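Local coordinates for putative sugar ABC transporter, substrate-binding protein (Clostridium phytofermentans, PDB 4WZZ) that binds alpha-L-rhamnopyranose between its two lobes and probably serves as the sugar-capturing component of an ABC importer, at residues Tyr68-Glu72 / Ser141-Ala145; Val61-Gly65 / Glu91-Ala95; Phe154-Ala158 / Leu302-Ala306; Thr248-Met253 / Leu273-Met279. All blocks are in the same frame, centred on the assembly; numbering follows the deposited sequence. Where two conformers were deposited one is given.

Contact 1: Tyr68-Glu72 / Ser141-Ala145; sequences YNQKE and SLDSA. With RAM (alpha-L-rhamnopyranose), chain B.
Three donors converge on one carboxylate oxygen, Asp143 OD1. Tyr68 OH donates a hydrogen bond to Asp143 OD1 (2.7 Å), O4 of the bound rhamnose does so too, with O4 also 2.7 Å from OD1, and Gln157 NE2 supplies the third. The phenol comes from above the carboxylate plane, 54° out of it, with the ring tilted 35° against that plane. The other oxygen, Asp143 OD2, takes a bond from rhamnose O3 over 2.6 Å, which leaves the carboxylate held by both of its arms against two neighbouring sugar hydroxyls and limits its rotation. Tyr68 OH is itself also bonded to Trp297 NE1. With CG anti to the backbone N (chi1 169°), the tyrosine lays one face of its ring against the sugar: rhamnose C5 is 4.1 Å from the ring plane, over the ring centre.

The place is that expected in the type I periplasmic binding protein fold, where strand ends and helix starts line the sugar cleft. Asp143 follows the C-terminal end of strand 138-142, and Tyr68 sits in the first turn of helix 67-82. Asp143 has positive phi and forms the middle of a gamma turn, closed by Ser144 N bonding to Leu142 O at 2.6 Å.

Deeper in, the extended Glu72 side chain meets Asp143 at about a right angle. Its OE1 lies 3.1 Å from Asp143 CB and 3.6 Å from Asp143 OD2, a closeness of like groups that may raise the proton affinity of one of them. The methylene Glu72 CG rests on Leu142 CD1 at 3.8 Å.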
loop_
_atom_site.group_PDB
_atom_site.type_symbol
_atom_site.label_atom_id
_atom_site.label_comp_id
_atom_site.label_asym_id
_atom_site.label_seq_id
_atom_site.Cartn_x
_atom_site.Cartn_y
_atom_site.Cartn_z
ATOM N N TYR A 68 1.899 0.449 9.341
ATOM C CA TYR A 68 2.430 0.632 7.997
ATOM C C TYR A 68 2.426 2.123 7.656
ATOM O O TYR A 68 3.402 2.660 7.130
ATOM C CB TYR A 68 1.600 -0.162 6.994
ATOM C CG TYR A 68 1.897 0.163 5.560
ATOM C CD1 TYR A 68 1.337 1.279 4.956
ATOM C CD2 TYR A 68 2.739 -0.639 4.796
ATOM C CE1 TYR A 68 1.604 1.593 3.628
ATOM C CE2 TYR A 68 3.022 -0.317 3.471
ATOM C CZ TYR A 68 2.449 0.795 2.898
ATOM O OH TYR A 68 2.727 1.108 1.580
ATOM N N ASN A 69 1.340 2.799 7.994
ATOM C CA ASN A 69 1.226 4.224 7.682
ATOM C C ASN A 69 2.213 5.063 8.488
ATOM O O ASN A 69 2.713 6.087 8.019
ATOM C CB ASN A 69 -0.189 4.733 7.952
ATOM C CG ASN A 69 -1.222 4.156 6.994
ATOM O OD1 ASN A 69 -0.884 3.670 5.921
ATOM N ND2 ASN A 69 -2.482 4.203 7.380
ATOM N N GLN A 70 2.474 4.647 9.719
ATOM C CA GLN A 70 3.454 5.356 10.538
ATOM C C GLN A 70 4.875 5.225 9.989
ATOM O O GLN A 70 5.681 6.165 10.086
ATOM C CB GLN A 70 3.353 4.858 11.979
ATOM C CG GLN A 70 2.035 5.270 12.563
ATOM C CD GLN A 70 1.674 4.530 13.851
ATOM O OE1 GLN A 70 2.486 4.428 14.765
ATOM N NE2 GLN A 70 0.445 4.026 13.923
ATOM N N LYS A 71 5.198 4.065 9.425
ATOM C CA LYS A 71 6.532 3.863 8.863
ATOM C C LYS A 71 6.679 4.681 7.585
ATOM O O LYS A 71 7.741 5.236 7.314
ATOM C CB LYS A 71 6.804 2.375 8.618
ATOM C CG LYS A 71 6.960 1.613 9.962
ATOM C CD LYS A 71 6.934 0.135 9.812
ATOM C CE LYS A 71 6.699 -0.578 11.171
ATOM N NZ LYS A 71 7.622 -0.100 12.245
ATOM N N GLU A 72 5.598 4.744 6.809
ATOM C CA GLU A 72 5.557 5.561 5.606
ATOM C C GLU A 72 5.774 7.031 5.946
ATOM O O GLU A 72 6.591 7.729 5.331
ATOM C CB GLU A 72 4.185 5.351 4.973
ATOM C CG GLU A 72 3.924 6.038 3.655
ATOM C CD GLU A 72 2.520 5.722 3.215
ATOM O OE1 GLU A 72 2.357 4.818 2.370
ATOM O OE2 GLU A 72 1.569 6.296 3.793
ATOM N N SER A 141 0.815 12.023 -4.863
ATOM C CA SER A 141 0.118 10.929 -4.212
ATOM C C SER A 141 1.115 9.797 -4.019
ATOM O O SER A 141 2.057 9.671 -4.800
ATOM C CB SER A 141 -1.075 10.527 -5.083
ATOM O OG SER A 141 -1.814 9.472 -4.536
ATOM N N LEU A 142 0.922 8.998 -2.961
ATOM C CA LEU A 142 1.740 7.817 -2.701
ATOM C C LEU A 142 0.865 6.713 -2.119
ATOM O O LEU A 142 -0.185 6.992 -1.537
ATOM C CB LEU A 142 2.918 8.091 -1.749
ATOM C CG LEU A 142 2.641 8.189 -0.244
ATOM C CD1 LEU A 142 3.935 8.237 0.555
ATOM C CD2 LEU A 142 1.788 9.405 0.070
ATOM N N ASP A 143 1.327 5.471 -2.274
ATOM C CA ASP A 143 0.735 4.284 -1.618
ATOM C C ASP A 143 -0.600 3.903 -2.242
ATOM O O ASP A 143 -0.800 2.755 -2.666
ATOM C CB ASP A 143 0.585 4.522 -0.111
ATOM C CG ASP A 143 0.027 3.326 0.628
ATOM O OD1 ASP A 143 0.500 2.196 0.397
ATOM O OD2 ASP A 143 -0.874 3.547 1.454
ATOM N N SER A 144 -1.516 4.857 -2.281
ATOM C CA SER A 144 -2.839 4.655 -2.857
ATOM C C SER A 144 -3.192 5.910 -3.659
ATOM O O SER A 144 -3.212 7.024 -3.127
ATOM C CB SER A 144 -3.855 4.393 -1.738
ATOM O OG SER A 144 -5.170 4.214 -2.244
ATOM N N ALA A 145 -3.440 5.731 -4.947
ATOM C CA ALA A 145 -3.494 6.875 -5.862
ATOM C C ALA A 145 -4.802 7.664 -5.783
ATOM O O ALA A 145 -5.894 7.088 -5.739
ATOM C CB ALA A 145 -3.266 6.399 -7.301
HETATM C C1 RAM B . -2.308 -1.184 4.543
HETATM C C2 RAM B . -2.760 0.049 3.771
HETATM C C3 RAM B . -1.763 0.455 2.684
HETATM C C4 RAM B . -1.345 -0.748 1.846
HETATM C C5 RAM B . -0.885 -1.893 2.746
HETATM C C6 RAM B . -0.559 -3.143 1.946
HETATM O O1 RAM B . -1.236 -0.839 5.349
HETATM O O2 RAM B . -4.000 -0.277 3.224
HETATM O O3 RAM B . -2.385 1.477 1.910
HETATM O O4 RAM B . -0.306 -0.372 0.959
HETATM O O5 RAM B . -1.877 -2.223 3.681
#

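Contact 2: Val61-Gly65 / Glu91-Ala95; sequences VKSAG and EPKSA. With RAM (alpha-L-rhamnopyranose), chain B.
Two loops at the C-terminal ends of adjacent parallel strands of the mixed, Rossmann-like sheet meet here, Val61-Gly65 after strand 56-60 and Glu91-Ala95 after strand 86-90, and the first carries Lys62 into the rhamnose pocket of this type I periplasmic binding protein. One backbone bond joins the loops: Ala64 N donates to Pro92 O over 2.8 Å, with 160° at the hydrogen, and arrives in the carbonyl plane at a C=O...N angle of 158°. The same oxygen also receives a CA-H contact from Ser63 CA at 3.3 Å, and is thus shared by successive residues of the opposing loop.

The proline ring is wedged against backbone oxygens, Pro92 CD standing 3.0 Å from Val61 O while Pro92 CG faces both Val61 O and Lys62 O. These carbonyls have polar partners of their own, Gln100 NE2 for Val61 and Asn120 ND2 for Lys62. The side chains of Val61 and Glu91 lie side by side, pointing the same way, and touch through Val61 CG2 and Glu91 CG.

The Lys62 side chain leads away from the second loop. Its CG is anti to the carbonyl carbon (chi1 -80°), and the extended chain beyond it takes NZ to rhamnose O2 at 2.9 Å, with a weak bond to O3; Asn192 OD1 also binds NZ.

At the more exposed side, water links the Glu91 carboxylate to the first loop. One water lies 2.6 Å from Glu91 OE2 and 2.8 Å from Ser63 O. A second accepts from Gly65 N at 2.9 Å and donates to Glu91 OE1 at 2.8 Å.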
loop_
_atom_site.group_PDB
_atom_site.type_symbol
_atom_site.label_atom_id
_atom_site.label_comp_id
_atom_site.label_asym_id
_atom_site.label_seq_id
_atom_site.Cartn_x
_atom_site.Cartn_y
_atom_site.Cartn_z
ATOM N N VAL A 61 -1.661 10.342 5.431
ATOM C CA VAL A 61 -1.706 8.909 5.196
ATOM C C VAL A 61 -3.172 8.453 5.143
ATOM O O VAL A 61 -4.067 9.259 5.292
ATOM C CB VAL A 61 -0.919 8.137 6.279
ATOM C CG1 VAL A 61 0.534 8.531 6.253
ATOM C CG2 VAL A 61 -1.493 8.388 7.655
ATOM N N LYS A 62 -3.423 7.167 4.922
ATOM C CA LYS A 62 -4.801 6.700 4.836
ATOM C C LYS A 62 -5.528 6.855 6.172
ATOM O O LYS A 62 -6.677 7.262 6.227
ATOM C CB LYS A 62 -4.850 5.220 4.467
ATOM C CG LYS A 62 -4.664 4.844 3.028
ATOM C CD LYS A 62 -5.106 3.363 2.861
ATOM C CE LYS A 62 -5.022 2.907 1.447
ATOM N NZ LYS A 62 -5.377 1.466 1.348
ATOM N N SER A 63 -4.870 6.480 7.263
ATOM C CA SER A 63 -5.561 6.399 8.540
ATOM C C SER A 63 -4.649 6.216 9.737
ATOM O O SER A 63 -3.518 5.744 9.617
ATOM C CB SER A 63 -6.570 5.248 8.528
ATOM O OG SER A 63 -5.915 3.989 8.339
ATOM N N ALA A 64 -5.189 6.583 10.893
ATOM C CA ALA A 64 -4.573 6.302 12.194
ATOM C C ALA A 64 -4.626 4.811 12.511
ATOM O O ALA A 64 -5.427 4.082 11.946
ATOM C CB ALA A 64 -5.307 7.063 13.277
ATOM N N GLY A 65 -3.776 4.393 13.442
ATOM C CA GLY A 65 -3.896 3.079 14.033
ATOM C C GLY A 65 -3.328 2.005 13.133
ATOM O O GLY A 65 -3.685 0.840 13.272
ATOM N N GLU A 91 -3.004 11.897 10.276
ATOM C CA GLU A 91 -3.572 10.563 10.282
ATOM C C GLU A 91 -5.092 10.705 10.372
ATOM O O GLU A 91 -5.623 11.056 11.434
ATOM C CB GLU A 91 -3.076 9.761 11.496
ATOM C CG GLU A 91 -1.566 9.395 11.462
ATOM C CD GLU A 91 -1.184 8.381 12.540
ATOM O OE1 GLU A 91 -1.786 8.441 13.599
ATOM O OE2 GLU A 91 -0.289 7.548 12.322
ATOM N N PRO A 92 -5.801 10.462 9.256
ATOM C CA PRO A 92 -7.273 10.489 9.331
ATOM C C PRO A 92 -7.808 9.516 10.385
ATOM O O PRO A 92 -7.270 8.426 10.576
ATOM C CB PRO A 92 -7.705 10.071 7.918
ATOM C CG PRO A 92 -6.540 10.527 7.030
ATOM C CD PRO A 92 -5.314 10.248 7.886
ATOM N N LYS A 93 -8.873 9.920 11.074
ATOM C CA LYS A 93 -9.457 9.098 12.133
ATOM C C LYS A 93 -9.831 7.707 11.635
ATOM O O LYS A 93 -9.628 6.708 12.334
ATOM C CB LYS A 93 -10.698 9.779 12.725
ATOM C CG LYS A 93 -11.255 9.032 13.940
ATOM C CD LYS A 93 -12.755 8.797 13.820
ATOM C CE LYS A 93 -13.542 10.094 13.822
ATOM N NZ LYS A 93 -13.677 10.687 15.188
ATOM N N SER A 94 -10.392 7.649 10.435
ATOM C CA SER A 94 -10.704 6.384 9.789
ATOM C C SER A 94 -10.297 6.450 8.319
ATOM O O SER A 94 -10.053 7.533 7.781
ATOM C CB SER A 94 -12.183 6.032 9.957
ATOM O OG SER A 94 -12.997 6.801 9.094
ATOM N N ALA A 95 -10.222 5.290 7.673
ATOM C CA ALA A 95 -9.747 5.212 6.302
ATOM C C ALA A 95 -10.818 5.549 5.285
ATOM O O ALA A 95 -11.075 4.780 4.357
ATOM C CB ALA A 95 -9.173 3.822 6.019
HETATM C C1 RAM B . -2.308 -1.184 4.543
HETATM C C2 RAM B . -2.760 0.049 3.771
HETATM C C3 RAM B . -1.763 0.455 2.684
HETATM C C4 RAM B . -1.345 -0.748 1.846
HETATM C C5 RAM B . -0.885 -1.893 2.746
HETATM C C6 RAM B . -0.559 -3.143 1.946
HETATM O O1 RAM B . -1.236 -0.839 5.349
HETATM O O2 RAM B . -4.000 -0.277 3.224
HETATM O O3 RAM B . -2.385 1.477 1.910
HETATM O O4 RAM B . -0.306 -0.372 0.959
HETATM O O5 RAM B . -1.877 -2.223 3.681
HETATM O O HOH W 1 -1.278 5.400 11.308
HETATM O O HOH W 2 -2.143 6.148 15.080
#

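Contact 3: Phe154-Ala158 / Leu302-Ala306; sequences FVNQA and LGNLA
Leu302 opens the packing of helix 299-315 against Val155 of strand 154-156, a helix laid over the central sheet of one lobe in the alpha/beta architecture of type I periplasmic binding proteins. The short axes run roughly antiparallel, at 153°, and come within 8.9 Å of each other, a separation filled by aliphatic side chains. Leu302 has CG anti to its amide nitrogen (chi1 175°), and this carries CD1 to Val155 and CD2 toward the Gln157 side chain. Leu302 CD1 touches Val155 CG1 at 3.8 Å as the two side chains slide past each other in opposite directions; it also lies 4.0 Å from Gln157 N, a buried amide with no polar partner. Leu302 CD2 rests 4.1 Å from Gln157 OE1. That glutamine is bent at its second torsion, and its NE2 binds Asp143 OD1 in the rhamnose pocket, so the leucine backs a pocket residue.

Three residues further on, Leu305 brings CD2 to Val155 CG1, again at 3.8 Å. The one valine methyl is therefore gripped by two leucines a turn apart, a placement that follows from CG1 being anti to the Val155 nitrogen (chi1 -178°). Leu305 reaches Leu353 as well.

Ala306 meets the other branch of the valine and also packs on Leu140 and Leu142 of the neighbouring strand 138-142. Val155 CG2 reaches the helix backbone itself, 4.1 Å from Ala306 CA and 4.3 Å from Ala306 CB.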
loop_
_atom_site.group_PDB
_atom_site.type_symbol
_atom_site.label_atom_id
_atom_site.label_comp_id
_atom_site.label_asym_id
_atom_site.label_seq_id
_atom_site.Cartn_x
_atom_site.Cartn_y
_atom_site.Cartn_z
ATOM N N PHE A 154 2.102 10.000 -9.088
ATOM C CA PHE A 154 1.841 8.966 -8.069
ATOM C C PHE A 154 3.118 8.203 -7.787
ATOM O O PHE A 154 3.853 7.828 -8.707
ATOM C CB PHE A 154 0.765 7.992 -8.556
ATOM C CG PHE A 154 0.459 6.880 -7.579
ATOM C CD1 PHE A 154 0.055 7.180 -6.298
ATOM C CD2 PHE A 154 0.553 5.539 -7.956
ATOM C CE1 PHE A 154 -0.233 6.197 -5.386
ATOM C CE2 PHE A 154 0.268 4.550 -7.035
ATOM C CZ PHE A 154 -0.127 4.888 -5.746
ATOM N N VAL A 155 3.403 7.987 -6.512
ATOM C CA VAL A 155 4.570 7.212 -6.120
ATOM C C VAL A 155 4.056 5.863 -5.685
ATOM O O VAL A 155 3.401 5.742 -4.646
ATOM C CB VAL A 155 5.393 7.879 -5.010
ATOM C CG1 VAL A 155 6.617 7.037 -4.690
ATOM C CG2 VAL A 155 5.818 9.265 -5.445
ATOM N N ASN A 156 4.349 4.854 -6.506
ATOM C CA ASN A 156 3.799 3.492 -6.347
ATOM C C ASN A 156 4.870 2.571 -5.774
ATOM O O ASN A 156 6.019 2.561 -6.249
ATOM C CB ASN A 156 3.354 2.968 -7.728
ATOM C CG ASN A 156 2.296 1.886 -7.647
ATOM O OD1 ASN A 156 2.053 1.304 -6.590
ATOM N ND2 ASN A 156 1.661 1.590 -8.792
ATOM N N GLN A 157 4.506 1.822 -4.723
ATOM C CA GLN A 157 5.414 0.905 -4.036
ATOM C C GLN A 157 5.966 -0.185 -4.939
ATOM O O GLN A 157 7.084 -0.647 -4.764
ATOM C CB GLN A 157 4.689 0.256 -2.853
ATOM C CG GLN A 157 3.249 -0.184 -3.147
ATOM C CD GLN A 157 2.232 0.829 -2.718
ATOM O OE1 GLN A 157 2.201 1.940 -3.243
ATOM N NE2 GLN A 157 1.406 0.476 -1.749
ATOM N N ALA A 158 5.169 -0.613 -5.905
ATOM C CA ALA A 158 5.586 -1.668 -6.828
ATOM C C ALA A 158 4.653 -1.617 -8.009
ATOM O O ALA A 158 3.608 -0.985 -7.941
ATOM C CB ALA A 158 5.541 -3.037 -6.151
ATOM N N LEU A 302 9.358 3.967 0.716
ATOM C CA LEU A 302 8.251 4.523 -0.057
ATOM C C LEU A 302 8.089 5.972 0.382
ATOM O O LEU A 302 7.964 6.888 -0.444
ATOM C CB LEU A 302 6.957 3.755 0.168
ATOM C CG LEU A 302 5.728 4.354 -0.518
ATOM C CD1 LEU A 302 5.918 4.381 -2.040
ATOM C CD2 LEU A 302 4.437 3.601 -0.189
ATOM N N GLY A 303 8.116 6.183 1.692
ATOM C CA GLY A 303 8.029 7.534 2.222
ATOM C C GLY A 303 9.213 8.378 1.803
ATOM O O GLY A 303 9.040 9.547 1.433
ATOM N N ASN A 304 10.419 7.800 1.878
ATOM C CA ASN A 304 11.630 8.503 1.446
ATOM C C ASN A 304 11.477 9.005 0.012
ATOM O O ASN A 304 11.764 10.161 -0.286
ATOM C CB ASN A 304 12.874 7.605 1.441
ATOM C CG ASN A 304 13.315 7.114 2.810
ATOM O OD1 ASN A 304 14.063 6.136 2.867
ATOM N ND2 ASN A 304 12.922 7.779 3.892
ATOM N N LEU A 305 11.075 8.111 -0.889
ATOM C CA LEU A 305 11.050 8.444 -2.319
ATOM C C LEU A 305 9.990 9.497 -2.583
ATOM O O LEU A 305 10.191 10.420 -3.370
ATOM C CB LEU A 305 10.754 7.186 -3.142
ATOM C CG LEU A 305 10.613 7.422 -4.640
ATOM C CD1 LEU A 305 11.872 8.029 -5.212
ATOM C CD2 LEU A 305 10.281 6.116 -5.331
ATOM N N ALA A 306 8.845 9.357 -1.926
ATOM C CA ALA A 306 7.790 10.350 -2.052
ATOM C C ALA A 306 8.271 11.715 -1.582
ATOM O O ALA A 306 7.890 12.749 -2.164
ATOM C CB ALA A 306 6.550 9.917 -1.276
#

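Contact 4: Thr248-Met253 / Leu273-Met279; sequences TTVGIM and LGLPSEM. With RAM (alpha-L-rhamnopyranose), chain B.
Ile252 and the selenomethionine Met279 cross at about a right angle: the Met279 methyl CE lies across the CG1-CD1 arm of the isoleucine, 3.9 Å from Ile252 CD1. The second branch of the isoleucine, CG2, presses on the backbone at Gly274, 3.6 Å from Gly274 CA, where there is no side chain to hold the two segments apart. The next residue, Met253, also a selenomethionine, lies obliquely to Glu278, and in one of its two conformers Met253 CG is 3.5 Å from Glu278 OE1.

That carboxylate oxygen is linked to Thr249, at the start of helix 249-261, by two waters. One, 2.7 Å from Glu278 OE1, also donates to Thr249 O and accepts from Leu275 N; the other, 2.8 Å from Glu278 OE1, reaches Thr249 OG1.

Both segments follow adjacent parallel strands, 243-246 and 269-272, of the second Rossmann-like lobe, and helix 249-261 starts at the sugar. Thr249 N donates to rhamnose O5 over 2.9 Å at 165°. Thr249 OG1 is placed between its own backbone N and carbonyl carbon (chi1 65°), where it forms a 2.8 Å bond with rhamnose O1. On the other segment, Leu273 CB touches the sugar methyl C6.

Thr248 caps the helix: Gly251 N points at Thr248 OG1 over 3.1 Å with a nearly straight N-H...O angle of 176°, and the same hydroxyl is bonded to Asp222 OD1.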
loop_
_atom_site.group_PDB
_atom_site.type_symbol
_atom_site.label_atom_id
_atom_site.label_comp_id
_atom_site.label_asym_id
_atom_site.label_seq_id
_atom_site.Cartn_x
_atom_site.Cartn_y
_atom_site.Cartn_z
ATOM N N THR A 248 -3.512 -6.231 2.574
ATOM C CA THR A 248 -3.563 -5.113 3.507
ATOM C C THR A 248 -2.815 -5.557 4.761
ATOM O O THR A 248 -3.018 -6.671 5.250
ATOM C CB THR A 248 -5.005 -4.716 3.917
ATOM O OG1 THR A 248 -4.985 -4.221 5.263
ATOM C CG2 THR A 248 -5.965 -5.904 3.816
ATOM N N THR A 249 -1.898 -4.728 5.229
ATOM C CA THR A 249 -1.094 -5.125 6.372
ATOM C C THR A 249 -1.953 -5.352 7.612
ATOM O O THR A 249 -1.694 -6.256 8.408
ATOM C CB THR A 249 0.032 -4.131 6.676
ATOM O OG1 THR A 249 -0.532 -2.878 7.068
ATOM C CG2 THR A 249 0.961 -3.979 5.486
ATOM N N VAL A 250 -3.000 -4.556 7.772
ATOM C CA VAL A 250 -3.895 -4.703 8.902
ATOM C C VAL A 250 -4.716 -5.987 8.760
ATOM O O VAL A 250 -4.828 -6.784 9.700
ATOM C CB VAL A 250 -4.821 -3.479 9.041
ATOM C CG1 VAL A 250 -5.890 -3.694 10.132
ATOM C CG2 VAL A 250 -3.996 -2.228 9.334
ATOM N N GLY A 251 -5.290 -6.192 7.586
ATOM C CA GLY A 251 -6.113 -7.359 7.355
ATOM C C GLY A 251 -5.370 -8.669 7.514
ATOM O O GLY A 251 -5.892 -9.627 8.108
ATOM N N ILE A 252 -4.152 -8.733 6.979
ATOM C CA ILE A 252 -3.428 -9.996 7.039
ATOM C C ILE A 252 -3.070 -10.352 8.481
ATOM O O ILE A 252 -3.171 -11.510 8.883
ATOM C CB ILE A 252 -2.209 -10.034 6.100
ATOM C CG1 ILE A 252 -1.736 -11.483 5.899
ATOM C CG2 ILE A 252 -1.093 -9.105 6.592
ATOM C CD1 ILE A 252 -0.531 -11.596 4.987
HETATM N N MSE A 253 -2.672 -9.384 9.285
HETATM C CA MSE A 253 -2.324 -9.749 10.652
HETATM C C MSE A 253 -3.570 -10.069 11.486
HETATM O O MSE A 253 -3.520 -10.914 12.386
HETATM C CB MSE A 253 -1.369 -8.748 11.307
HETATM C CG MSE A 253 -1.836 -7.315 11.436
HETATM SE SE MSE A 253 -2.976 -6.987 12.963
HETATM C CE MSE A 253 -2.639 -8.565 14.043
ATOM N N LEU A 273 -0.278 -9.035 1.793
ATOM C CA LEU A 273 0.669 -7.917 1.891
ATOM C C LEU A 273 0.770 -7.534 3.360
ATOM O O LEU A 273 -0.143 -6.951 3.909
ATOM C CB LEU A 273 0.167 -6.741 1.033
ATOM C CG LEU A 273 -0.019 -7.103 -0.451
ATOM C CD1 LEU A 273 -0.588 -5.915 -1.216
ATOM C CD2 LEU A 273 1.294 -7.633 -1.093
ATOM N N GLY A 274 1.885 -7.857 3.999
ATOM C CA GLY A 274 2.002 -7.654 5.425
ATOM C C GLY A 274 3.356 -7.115 5.887
ATOM O O GLY A 274 4.356 -7.166 5.167
ATOM N N LEU A 275 3.376 -6.611 7.115
ATOM C CA LEU A 275 4.607 -6.117 7.735
ATOM C C LEU A 275 5.356 -7.292 8.321
ATOM O O LEU A 275 4.778 -8.062 9.094
ATOM C CB LEU A 275 4.306 -5.138 8.868
ATOM C CG LEU A 275 3.805 -3.747 8.446
ATOM C CD1 LEU A 275 3.467 -2.918 9.657
ATOM C CD2 LEU A 275 4.816 -3.000 7.606
ATOM N N PRO A 276 6.638 -7.446 7.961
ATOM C CA PRO A 276 7.431 -8.509 8.605
ATOM C C PRO A 276 7.367 -8.500 10.145
ATOM O O PRO A 276 7.259 -9.556 10.797
ATOM C CB PRO A 276 8.849 -8.228 8.092
ATOM C CG PRO A 276 8.627 -7.605 6.711
ATOM C CD PRO A 276 7.406 -6.721 6.924
ATOM N N SER A 277 7.407 -7.317 10.737
ATOM C CA SER A 277 7.359 -7.158 12.196
ATOM C C SER A 277 6.098 -7.775 12.823
ATOM O O SER A 277 6.158 -8.375 13.897
ATOM C CB SER A 277 7.454 -5.679 12.572
ATOM O OG SER A 277 6.341 -4.970 12.047
ATOM N N GLU A 278 4.960 -7.620 12.158
ATOM C CA GLU A 278 3.689 -8.151 12.636
ATOM C C GLU A 278 3.471 -9.630 12.287
ATOM O O GLU A 278 2.802 -10.369 13.022
ATOM C CB GLU A 278 2.545 -7.330 12.037
ATOM C CG GLU A 278 2.492 -5.918 12.562
ATOM C CD GLU A 278 1.237 -5.187 12.117
ATOM O OE1 GLU A 278 0.909 -5.221 10.921
ATOM O OE2 GLU A 278 0.587 -4.566 12.972
HETATM N N MSE A 279 4.010 -10.067 11.157
HETATM C CA MSE A 279 3.687 -11.386 10.656
HETATM C C MSE A 279 4.720 -12.441 11.024
HETATM O O MSE A 279 4.471 -13.607 10.806
HETATM C CB MSE A 279 3.538 -11.352 9.138
HETATM C CG MSE A 279 2.325 -10.596 8.668
HETATM SE SE MSE A 279 0.701 -11.510 9.248
HETATM C CE MSE A 279 0.921 -13.177 8.220
HETATM C C1 RAM B . -2.308 -1.184 4.543
HETATM C C2 RAM B . -2.760 0.049 3.771
HETATM C C3 RAM B . -1.763 0.455 2.684
HETATM C C4 RAM B . -1.345 -0.748 1.846
HETATM C C5 RAM B . -0.885 -1.893 2.746
HETATM C C6 RAM B . -0.559 -3.143 1.946
HETATM O O1 RAM B . -1.236 -0.839 5.349
HETATM O O2 RAM B . -4.000 -0.277 3.224
HETATM O O3 RAM B . -2.385 1.477 1.910
HETATM O O4 RAM B . -0.306 -0.372 0.959
HETATM O O5 RAM B . -1.877 -2.223 3.681
HETATM O O HOH W 3 1.033 -6.982 8.817
HETATM O O HOH W 4 -0.406 -3.081 9.675
#

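Overall arrangement
Contacts 1, 3 and 4 are buried, whereas contact 2, by the outermost strand 86-90, is only partly so and rests on a backbone bond and bridging waters. Contacts 1 and 3 share a sheet through strands 138-142 and 154-156 and meet at Asp143 and Gln157, about 8 Å between centres; contact 1 is polar at the sugar, contact 3 aliphatic behind it. Contacts 1 and 2 adjoin through Asn69 ND2, bonded to Ser63 O. Contact 4, at strand ends of the other sheet, mixes apolar packing with bridging waters, yet Thr249 and Leu275 pack on Tyr68 across the cleft. Contacts 1, 2 and 4 thus reach one rhamnose from both lobes.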